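Local coordinates for F1 capsule-anchoring protein (PDB 3FCG) that forms the Caf1-subunit-like middle domain of the outer-membrane usher Caf1A, which is crucial for secretion of Caf1 fibres in Yersinia pestis, at residues V29-D34 with G60-I65; T25-E30 with I66-G71. All blocks are in the same frame, centred on the assembly; numbering follows the deposited sequence.

Interaction 1 of 2, residues V29-D34 with G60-I65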
ATOM      1  N   VAL A  29      14.940  10.357  -2.356  1.00 50.91           N
ATOM      2  CA  VAL A  29      14.819   9.988  -0.946  1.00 50.78           C
ATOM      3  C   VAL A  29      15.332   8.571  -0.707  1.00 50.67           C
ATOM      4  O   VAL A  29      14.766   7.596  -1.203  1.00 50.61           O
ATOM      5  CB  VAL A  29      13.372  10.135  -0.418  1.00 50.79           C
ATOM      6  CG1 VAL A  29      13.349   9.983   1.095  1.00 50.76           C
ATOM      7  CG2 VAL A  29      12.792  11.485  -0.807  1.00 50.88           C
ATOM      8  N   GLU A  30      16.414   8.479   0.058  1.00 50.66           N
ATOM      9  CA  GLU A  30      17.045   7.207   0.381  1.00 50.69           C
ATOM     10  C   GLU A  30      16.720   6.805   1.818  1.00 50.78           C
ATOM     11  O   GLU A  30      16.755   7.640   2.726  1.00 50.77           O
ATOM     12  CB  GLU A  30      18.559   7.316   0.190  1.00 50.63           C
ATOM     13  CG  GLU A  30      19.322   6.009   0.352  1.00 50.68           C
ATOM     14  CD  GLU A  30      20.822   6.180   0.194  1.00 50.80           C
ATOM     15  OE1 GLU A  30      21.303   7.333   0.219  1.00 50.95           O
ATOM     16  OE2 GLU A  30      21.525   5.159   0.045  1.00 51.15           O
ATOM     17  N   VAL A  31      16.399   5.527   2.013  1.00 50.91           N
ATOM     18  CA  VAL A  31      16.120   4.992   3.344  1.00 51.10           C
ATOM     19  C   VAL A  31      17.151   3.924   3.705  1.00 51.34           C
ATOM     20  O   VAL A  31      17.267   2.900   3.030  1.00 51.38           O
ATOM     21  CB  VAL A  31      14.673   4.438   3.463  1.00 51.06           C
ATOM     22  CG1 VAL A  31      14.442   3.803   4.824  1.00 50.92           C
ATOM     23  CG2 VAL A  31      13.649   5.542   3.224  1.00 50.94           C
ATOM     24  N   LEU A  32      17.906   4.189   4.768  1.00 51.69           N
ATOM     25  CA  LEU A  32      18.932   3.275   5.259  1.00 52.08           C
ATOM     26  C   LEU A  32      18.478   2.600   6.545  1.00 52.45           C
ATOM     27  O   LEU A  32      17.747   3.195   7.339  1.00 52.45           O
ATOM     28  CB  LEU A  32      20.237   4.028   5.526  1.00 52.03           C
ATOM     29  CG  LEU A  32      20.990   4.690   4.375  1.00 51.84           C
ATOM     30  CD1 LEU A  32      21.867   5.787   4.929  1.00 51.91           C
ATOM     31  CD2 LEU A  32      21.825   3.682   3.611  1.00 51.92           C
ATOM     32  N   ARG A  33      18.920   1.363   6.752  1.00 52.95           N
ATOM     33  CA  ARG A  33      18.603   0.637   7.978  1.00 53.50           C
ATOM     34  C   ARG A  33      19.823   0.604   8.902  1.00 53.69           C
ATOM     35  O   ARG A  33      20.017   1.517   9.711  1.00 53.75           O
ATOM     36  CB  ARG A  33      18.104  -0.774   7.658  1.00 53.59           C
ATOM     37  CG  ARG A  33      17.166  -1.350   8.703  1.00 54.09           C
ATOM     38  CD  ARG A  33      16.838  -2.792   8.374  1.00 55.29           C
ATOM     39  NE  ARG A  33      15.599  -3.234   9.007  1.00 56.08           N
ATOM     40  CZ  ARG A  33      14.946  -4.348   8.685  1.00 56.63           C
ATOM     41  NH1 ARG A  33      15.404  -5.145   7.723  1.00 56.59           N
ATOM     42  NH2 ARG A  33      13.821  -4.662   9.317  1.00 57.03           N
ATOM     43  N   ASP A  34      20.636  -0.443   8.777  1.00 53.86           N
ATOM     44  CA  ASP A  34      21.903  -0.534   9.492  1.00 54.09           C
ATOM     45  C   ASP A  34      23.038  -0.362   8.489  1.00 54.09           C
ATOM     46  O   ASP A  34      23.827  -1.284   8.254  1.00 54.19           O
ATOM     47  CB  ASP A  34      22.013  -1.871  10.235  1.00 54.21           C
ATOM     48  CG  ASP A  34      21.016  -1.989  11.378  1.00 54.82           C
ATOM     49  OD1 ASP A  34      21.119  -1.203  12.349  1.00 55.22           O
ATOM     50  OD2 ASP A  34      20.131  -2.872  11.307  1.00 55.25           O
ATOM     51  N   GLY A  60      13.171  -0.299  15.844  1.00 50.32           N
ATOM     52  CA  GLY A  60      14.534   0.212  15.752  1.00 50.21           C
ATOM     53  C   GLY A  60      14.601   1.599  15.147  1.00 50.14           C
ATOM     54  O   GLY A  60      13.791   2.468  15.478  1.00 50.20           O
ATOM     55  N   GLU A  61      15.570   1.800  14.255  1.00 50.01           N
ATOM     56  CA  GLU A  61      15.806   3.104  13.637  1.00 49.85           C
ATOM     57  C   GLU A  61      16.121   3.025  12.147  1.00 49.57           C
ATOM     58  O   GLU A  61      16.835   2.128  11.694  1.00 49.56           O
ATOM     59  CB  GLU A  61      16.945   3.834  14.349  1.00 49.92           C
ATOM     60  CG  GLU A  61      16.539   4.513  15.645  1.00 50.52           C
ATOM     61  CD  GLU A  61      17.727   5.033  16.428  1.00 51.23           C
ATOM     62  OE1 GLU A  61      18.845   5.082  15.864  1.00 51.46           O
ATOM     63  OE2 GLU A  61      17.538   5.394  17.611  1.00 51.47           O
ATOM     64  N   LEU A  62      15.582   3.982  11.398  1.00 49.21           N
ATOM     65  CA  LEU A  62      15.931   4.170   9.997  1.00 48.83           C
ATOM     66  C   LEU A  62      16.733   5.459   9.836  1.00 48.63           C
ATOM     67  O   LEU A  62      16.709   6.330  10.712  1.00 48.60           O
ATOM     68  CB  LEU A  62      14.673   4.227   9.121  1.00 48.78           C
ATOM     69  CG  LEU A  62      13.736   3.017   9.040  1.00 48.60           C
ATOM     70  CD1 LEU A  62      12.438   3.417   8.355  1.00 48.25           C
ATOM     71  CD2 LEU A  62      14.379   1.835   8.321  1.00 48.46           C
ATOM     72  N   LYS A  63      17.450   5.568   8.721  1.00 48.40           N
ATOM     73  CA  LYS A  63      18.128   6.806   8.350  1.00 48.20           C
ATOM     74  C   LYS A  63      17.581   7.279   7.009  1.00 48.01           C
ATOM     75  O   LYS A  63      17.601   6.537   6.026  1.00 47.95           O
ATOM     76  CB  LYS A  63      19.645   6.605   8.274  1.00 48.23           C
ATOM     77  CG  LYS A  63      20.294   6.086   9.556  1.00 48.35           C
ATOM     78  CD  LYS A  63      20.488   7.192  10.579  1.00 48.74           C
ATOM     79  CE  LYS A  63      21.262   6.693  11.789  1.00 48.89           C
ATOM     80  NZ  LYS A  63      21.560   7.800  12.741  1.00 49.11           N
ATOM     81  N   VAL A  64      17.077   8.507   6.977  1.00 47.87           N
ATOM     82  CA  VAL A  64      16.467   9.055   5.767  1.00 47.73           C
ATOM     83  C   VAL A  64      17.264  10.251   5.253  1.00 47.71           C
ATOM     84  O   VAL A  64      17.357  11.283   5.921  1.00 47.68           O
ATOM     85  CB  VAL A  64      14.979   9.443   5.996  1.00 47.67           C
ATOM     86  CG1 VAL A  64      14.382  10.063   4.743  1.00 47.58           C
ATOM     87  CG2 VAL A  64      14.165   8.226   6.411  1.00 47.59           C
ATOM     88  N   ILE A  65      17.848  10.094   4.067  1.00 47.71           N
ATOM     89  CA  ILE A  65      18.582  11.176   3.414  1.00 47.69           C
ATOM     90  C   ILE A  65      17.769  11.700   2.243  1.00 47.79           C
ATOM     91  O   ILE A  65      17.364  10.933   1.366  1.00 47.81           O
ATOM     92  CB  ILE A  65      19.967  10.725   2.885  1.00 47.61           C
ATOM     93  CG1 ILE A  65      20.693   9.848   3.910  1.00 47.41           C
ATOM     94  CG2 ILE A  65      20.814  11.942   2.500  1.00 47.43           C
ATOM     95  CD1 ILE A  65      21.812   9.018   3.316  1.00 47.27           C
TER

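Interaction 2 of 2, residues T25-E30 with I66-G71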
ATOM      1  N   THR A  25      13.551  20.740  -3.233  1.00 52.19           N
ATOM      2  CA  THR A  25      13.518  20.595  -4.685  1.00 52.21           C
ATOM      3  C   THR A  25      12.916  19.234  -5.041  1.00 52.17           C
ATOM      4  O   THR A  25      12.414  18.525  -4.168  1.00 52.24           O
ATOM      5  CB  THR A  25      14.935  20.703  -5.299  1.00 52.30           C
ATOM      6  OG1 THR A  25      15.796  19.718  -4.711  1.00 52.20           O
ATOM      7  CG2 THR A  25      15.525  22.096  -5.077  1.00 52.42           C
ATOM      8  N   GLN A  26      12.948  18.875  -6.321  1.00 52.15           N
ATOM      9  CA  GLN A  26      12.648  17.504  -6.715  1.00 52.14           C
ATOM     10  C   GLN A  26      13.879  16.659  -6.395  1.00 52.03           C
ATOM     11  O   GLN A  26      14.979  16.937  -6.882  1.00 52.09           O
ATOM     12  CB  GLN A  26      12.228  17.404  -8.189  1.00 52.17           C
ATOM     13  CG  GLN A  26      13.210  17.968  -9.214  1.00 52.44           C
ATOM     14  CD  GLN A  26      12.628  18.024 -10.621  1.00 52.92           C
ATOM     15  OE1 GLN A  26      11.497  17.592 -10.861  1.00 52.95           O
ATOM     16  NE2 GLN A  26      13.401  18.564 -11.558  1.00 53.11           N
ATOM     17  N   ALA A  27      13.691  15.643  -5.555  1.00 51.82           N
ATOM     18  CA  ALA A  27      14.817  14.980  -4.907  1.00 51.60           C
ATOM     19  C   ALA A  27      14.791  13.452  -4.962  1.00 51.47           C
ATOM     20  O   ALA A  27      13.834  12.846  -5.450  1.00 51.47           O
ATOM     21  CB  ALA A  27      14.920  15.455  -3.460  1.00 51.62           C
ATOM     22  N   ARG A  28      15.872  12.852  -4.468  1.00 51.28           N
ATOM     23  CA  ARG A  28      15.978  11.411  -4.280  1.00 51.07           C
ATOM     24  C   ARG A  28      15.949  11.108  -2.788  1.00 51.04           C
ATOM     25  O   ARG A  28      16.827  11.552  -2.043  1.00 51.12           O
ATOM     26  CB  ARG A  28      17.278  10.887  -4.894  1.00 51.00           C
ATOM     27  CG  ARG A  28      17.596   9.436  -4.550  1.00 50.75           C
ATOM     28  CD  ARG A  28      18.798   8.933  -5.325  1.00 50.30           C
ATOM     29  NE  ARG A  28      20.073   9.393  -4.778  1.00 49.91           N
ATOM     30  CZ  ARG A  28      20.851   8.678  -3.968  1.00 49.67           C
ATOM     31  NH1 ARG A  28      20.495   7.456  -3.591  1.00 49.66           N
ATOM     32  NH2 ARG A  28      21.993   9.187  -3.533  1.00 49.64           N
ATOM     33  N   VAL A  29      14.940  10.357  -2.356  1.00 50.91           N
ATOM     34  CA  VAL A  29      14.819   9.988  -0.946  1.00 50.78           C
ATOM     35  C   VAL A  29      15.332   8.571  -0.707  1.00 50.67           C
ATOM     36  O   VAL A  29      14.766   7.596  -1.203  1.00 50.61           O
ATOM     37  CB  VAL A  29      13.372  10.135  -0.418  1.00 50.79           C
ATOM     38  CG1 VAL A  29      13.349   9.983   1.095  1.00 50.76           C
ATOM     39  CG2 VAL A  29      12.792  11.485  -0.807  1.00 50.88           C
ATOM     40  N   GLU A  30      16.414   8.479   0.058  1.00 50.66           N
ATOM     41  CA  GLU A  30      17.045   7.207   0.381  1.00 50.69           C
ATOM     42  C   GLU A  30      16.720   6.805   1.818  1.00 50.78           C
ATOM     43  O   GLU A  30      16.755   7.640   2.726  1.00 50.77           O
ATOM     44  CB  GLU A  30      18.559   7.316   0.190  1.00 50.63           C
ATOM     45  CG  GLU A  30      19.322   6.009   0.352  1.00 50.68           C
ATOM     46  CD  GLU A  30      20.822   6.180   0.194  1.00 50.80           C
ATOM     47  OE1 GLU A  30      21.303   7.333   0.219  1.00 50.95           O
ATOM     48  OE2 GLU A  30      21.525   5.159   0.045  1.00 51.15           O
ATOM     49  N   ILE A  66      17.528  13.007   2.237  1.00 47.95           N
ATOM     50  CA  ILE A  66      16.870  13.653   1.109  1.00 48.14           C
ATOM     51  C   ILE A  66      17.918  14.371   0.259  1.00 48.31           C
ATOM     52  O   ILE A  66      18.333  15.486   0.576  1.00 48.28           O
ATOM     53  CB  ILE A  66      15.741  14.615   1.560  1.00 48.10           C
ATOM     54  CG1 ILE A  66      14.768  13.895   2.502  1.00 48.12           C
ATOM     55  CG2 ILE A  66      14.994  15.164   0.345  1.00 48.14           C
ATOM     56  CD1 ILE A  66      13.783  14.807   3.218  1.00 48.19           C
ATOM     57  N   HIS A  67      18.357  13.701  -0.808  1.00 48.66           N
ATOM     58  CA  HIS A  67      19.320  14.265  -1.758  1.00 48.95           C
ATOM     59  C   HIS A  67      18.616  15.259  -2.673  1.00 49.36           C
ATOM     60  O   HIS A  67      17.911  14.860  -3.601  1.00 49.49           O
ATOM     61  CB  HIS A  67      19.957  13.165  -2.614  1.00 48.77           C
ATOM     62  CG  HIS A  67      20.522  12.026  -1.826  1.00 48.33           C
ATOM     63  ND1 HIS A  67      21.846  11.968  -1.448  1.00 47.98           N
ATOM     64  CD2 HIS A  67      19.946  10.895  -1.357  1.00 47.95           C
ATOM     65  CE1 HIS A  67      22.059  10.853  -0.773  1.00 47.85           C
ATOM     66  NE2 HIS A  67      20.923  10.183  -0.705  1.00 47.91           N
ATOM     67  N   GLU A  68      18.809  16.549  -2.408  1.00 49.77           N
ATOM     68  CA  GLU A  68      18.161  17.602  -3.190  1.00 50.18           C
ATOM     69  C   GLU A  68      18.932  17.892  -4.485  1.00 50.47           C
ATOM     70  O   GLU A  68      20.085  17.471  -4.638  1.00 50.46           O
ATOM     71  CB  GLU A  68      17.997  18.876  -2.351  1.00 50.25           C
ATOM     72  CG  GLU A  68      17.242  18.689  -1.026  1.00 50.40           C
ATOM     73  CD  GLU A  68      15.724  18.609  -1.183  1.00 50.71           C
ATOM     74  OE1 GLU A  68      15.031  18.497  -0.149  1.00 50.75           O
ATOM     75  OE2 GLU A  68      15.216  18.663  -2.323  1.00 51.00           O
ATOM     76  N   SER A  69      18.286  18.614  -5.402  1.00 50.81           N
ATOM     77  CA  SER A  69      18.826  18.899  -6.739  1.00 51.10           C
ATOM     78  C   SER A  69      20.156  19.652  -6.736  1.00 51.33           C
ATOM     79  O   SER A  69      20.995  19.443  -7.613  1.00 51.35           O
ATOM     80  CB  SER A  69      17.806  19.682  -7.568  1.00 51.06           C
ATOM     81  OG  SER A  69      16.597  18.960  -7.713  1.00 51.25           O
ATOM     82  N   ASP A  70      20.339  20.525  -5.748  1.00 51.63           N
ATOM     83  CA  ASP A  70      21.526  21.377  -5.666  1.00 51.90           C
ATOM     84  C   ASP A  70      22.713  20.730  -4.939  1.00 52.05           C
ATOM     85  O   ASP A  70      23.737  21.383  -4.708  1.00 52.09           O
ATOM     86  CB  ASP A  70      21.168  22.725  -5.028  1.00 51.97           C
ATOM     87  CG  ASP A  70      20.204  22.587  -3.862  1.00 52.05           C
ATOM     88  OD1 ASP A  70      20.297  21.587  -3.117  1.00 52.11           O
ATOM     89  OD2 ASP A  70      19.354  23.487  -3.695  1.00 52.09           O
ATOM     90  N   GLY A  71      22.567  19.453  -4.589  1.00 52.18           N
ATOM     91  CA  GLY A  71      23.641  18.683  -3.955  1.00 52.24           C
ATOM     92  C   GLY A  71      23.617  18.707  -2.436  1.00 52.35           C
ATOM     93  O   GLY A  71      24.570  18.258  -1.791  1.00 52.33           O
TER

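Interaction 1 of 2, residues V29-D34 with G60-I65
Leu32 and Ile65 meet through their terminal methyls: CD1 of Leu32 comes within 3.6 Å of CD1 of Ile65, the two side chains slanting across each other on the partly exposed face of an antiparallel strand pair. Ile65 places CG1 beside its backbone N (chi1 -43°), and CD1 at the end of that branch serves two neighbours, because it also lies 3.6 Å from OE1 of Glu30. Glu30 and Ile65 run side by side in the same direction, the glutamate chain stretched out to its carboxylate, whose OE1 accepts a hydrogen bond from His67. On the same face Leu32 sets its CB 3.8 Å from CB of Lys63. Beyond that point the lysine bends at chi2 (-79°) and carries NZ away to a hydrogen bond with OG1 of Thr77; of its side chain, the CB end does the touching.

On the other face the contacts between the segments are mainly between aliphatic groups. Val31 and Val64 stand side by side through their CG2 methyls, flanked by two slanting contacts: CG1 of Val29 against CG1 of Val64 at 3.8 Å, and CG1 of Val31 against CD2 of Leu62 at 4.0 Å. Between the two faces, the backbones of Glu30 and Ile65 and of Leu32 and Lys63 form successive hydrogen-bonded pairs, with Val31 and Val64 as the non-hydrogen-bonded pair between them. The bond from Leu32 N to Lys63 O is almost straight (177°) and measures 2.7 Å.

Strands 27-32 and 60-67 are the two inner strands of a four-stranded antiparallel sheet. Strand 37-43 continues it beyond 27-32, and strand 73-80 beyond 60-67. Phe48 and Leu50 of strand 46-50 pack on Val29, and Leu50 on Val31 as well, while Leu62 also packs on Tyr11 of the second subunit.

Interaction 2 of 2, residues T25-E30 with I66-G71
Arg28 and His67 are brought face to face by two torsions: the arginine chain runs out from the backbone and then bends at chi3 (78°), while the histidine places CG beside its own backbone N (chi1 -51°). The guanidinium consequently lies flat on the imidazole, centres 3.7 Å apart and planes at 16°, with NH2 above the middle of the ring. Close to the ring plane, NE2 of His67 donates a hydrogen bond of 3.0 Å to OE1 of Glu30, on the anti side of the carboxylate. Arg28 is held in its turn by Asn40, which bonds to NH1. Below the stack, Arg28 and His67 form a hydrogen-bonded backbone pair.

Toward Thr25 and Ser69, side chains take over much of the bonding. OG1 of Thr25 donates to OE2 of Glu68 (2.7 Å) and accepts from the backbone N of Ser69 (2.8 Å) along a nearly straight line. Ser69 OG then reaches O of Gln26 at 2.7 Å. CB of Ala27 rests 3.8 Å from CG2 of Ile66, and close to O of His67 as well. Glu68 opens a type I turn ending at Gly71, which leads into strand 73-80.

The chemistry divides in two. OE2 of the buried Glu68 receives the threonine hydroxyl and a weak bond from Thr25 N, and Arg24 N bonds to OE1, so both carboxylate oxygens have partners. At the other end, Glu30 fixes the rotation of the imidazole through NE2, and its charge would probably help the ring tolerate the guanidinium stacked on it.

Interactions 1 and 2 are consecutive lengths of one antiparallel ladder between strands 27-32 and 60-67, their centres about 15 Å apart, and they illustrate how a single pairing can change character along its length. Val29 and Glu30 belong to both. Glu30 joins them on one face: its OE1 lies beside the Ile65 methyl of interaction 1 and accepts the histidine bond of interaction 2; on the buried face Val29 does so, its contact with Ile66 being the looser one. The centre of interaction 1 is about 7 Å from the centre of the chain, that of interaction 2 about 14 Å, where the ladder frays into hydroxyl and carboxylate bonds between loops.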